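Local coordinates for protein ribonuclease S-F11 (Nicotiana alata, PDB 1IOO) that cleaves RNA as a secreted, stylar endoribonuclease of the T2 family and is associated with gametophytic self-incompatibility, the discrimination of self from non-self pollen, at residues T120-H124 with R125-G129. Sequence-based numbering, arbitrary orientation.
Sequences TLQTH and RIIPG
I126 folds back against L121 just past the end of helix 117-123, and its side chain can be followed outward from the backbone. CB sits over the L121 carbonyl, 3.4 Å from L121 O. With CG2 anti to the backbone N and CG1 beside it (chi1 -64°), the two branches part: CG2 runs to L121 CD2 at 3.9 Å, while CG1 passes 3.7 Å from H124 O. At the tip, CD1 reaches the same L121 methyl, CD2, at 4.1 Å, so that one leucine branch meets both isoleucine methyls as the side chains cross at a slant. Holding this in place is a Schellman motif: R125, the C-prime residue, has positive phi (65°) and ends the helix, I126 N donates to L121 O at 2.8 Å, and R125 N donates to Q122 O, also 2.8 Å. L121 O takes a second N-H, from H124 N, on the other face of its carbonyl plane. F194 of strand 192-194 touches both L121 and I126, joining the helix end to the small two-stranded sheet. Trimmed to an alanine here, I126 would lose both branches, which would probably leave L121 CD2 without its methyl partners and open a gap beside F194. Toward solvent, I127 CG2 lies against the Q122 stem, 4.0 Å from Q122 CG, while the extended Q122 chain carries OE1 to a hydrogen bond with NH1 of R119.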
# COMPACT_ATOMS: atom_id res chain seq x y z
N THR A 120 8.92 11.40 -6.58
CA THR A 120 7.87 12.30 -7.05
C THR A 120 7.59 13.38 -6.02
O THR A 120 7.45 14.56 -6.35
CB THR A 120 6.59 11.52 -7.37
OG1 THR A 120 6.84 10.63 -8.46
CG2 THR A 120 5.46 12.48 -7.75
N LEU A 121 7.51 12.99 -4.75
CA LEU A 121 7.29 13.96 -3.70
C LEU A 121 8.46 14.93 -3.62
O LEU A 121 8.26 16.14 -3.51
CB LEU A 121 7.08 13.23 -2.36
CG LEU A 121 5.71 12.53 -2.27
CD1 LEU A 121 5.68 11.57 -1.09
CD2 LEU A 121 4.61 13.58 -2.15
N GLN A 122 9.67 14.40 -3.73
CA GLN A 122 10.87 15.23 -3.65
C GLN A 122 10.89 16.30 -4.75
O GLN A 122 11.25 17.45 -4.48
CB GLN A 122 12.13 14.37 -3.74
CG GLN A 122 13.41 15.20 -3.79
CD GLN A 122 14.66 14.35 -3.88
OE1 GLN A 122 14.73 13.41 -4.67
NE2 GLN A 122 15.67 14.69 -3.09
N THR A 123 10.52 15.93 -5.97
CA THR A 123 10.52 16.89 -7.08
C THR A 123 9.42 17.95 -6.90
O THR A 123 9.40 18.96 -7.60
CB THR A 123 10.37 16.19 -8.45
OG1 THR A 123 9.13 15.48 -8.52
CG2 THR A 123 11.52 15.22 -8.66
N HIS A 124 8.52 17.69 -5.95
CA HIS A 124 7.47 18.64 -5.61
C HIS A 124 7.83 19.37 -4.31
O HIS A 124 6.99 20.03 -3.69
CB HIS A 124 6.12 17.92 -5.47
CG HIS A 124 5.52 17.51 -6.78
ND1 HIS A 124 4.53 18.24 -7.41
CD2 HIS A 124 5.76 16.44 -7.57
CE1 HIS A 124 4.19 17.63 -8.53
NE2 HIS A 124 4.91 16.53 -8.65
N ARG A 125 9.09 19.22 -3.92
CA ARG A 125 9.63 19.85 -2.72
C ARG A 125 8.98 19.33 -1.45
O ARG A 125 8.81 20.06 -0.47
CB ARG A 125 9.53 21.37 -2.84
CG ARG A 125 10.37 21.88 -4.02
CD ARG A 125 10.40 23.39 -4.13
NE ARG A 125 11.20 23.79 -5.29
CZ ARG A 125 11.44 25.05 -5.63
NH1 ARG A 125 10.95 26.04 -4.90
NH2 ARG A 125 12.17 25.32 -6.71
N ILE A 126 8.62 18.06 -1.47
CA ILE A 126 8.04 17.39 -0.31
C ILE A 126 8.95 16.25 0.12
O ILE A 126 9.05 15.23 -0.57
CB ILE A 126 6.62 16.84 -0.63
CG1 ILE A 126 5.67 18.00 -0.93
CG2 ILE A 126 6.08 16.03 0.55
CD1 ILE A 126 4.31 17.56 -1.46
N ILE A 127 9.65 16.43 1.24
CA ILE A 127 10.59 15.43 1.70
C ILE A 127 10.38 15.09 3.18
O ILE A 127 9.79 15.86 3.93
CB ILE A 127 12.05 15.91 1.50
CG1 ILE A 127 12.26 17.25 2.21
CG2 ILE A 127 12.34 16.04 0.01
CD1 ILE A 127 13.70 17.76 2.14
N PRO A 128 10.86 13.91 3.60
CA PRO A 128 10.71 13.49 5.00
C PRO A 128 11.38 14.47 5.95
O PRO A 128 12.39 15.08 5.60
CB PRO A 128 11.36 12.11 5.02
CG PRO A 128 11.12 11.60 3.62
CD PRO A 128 11.44 12.82 2.79
N GLY A 129 10.81 14.62 7.14
CA GLY A 129 11.39 15.52 8.12
C GLY A 129 10.63 16.82 8.30
O GLY A 129 10.98 17.61 9.18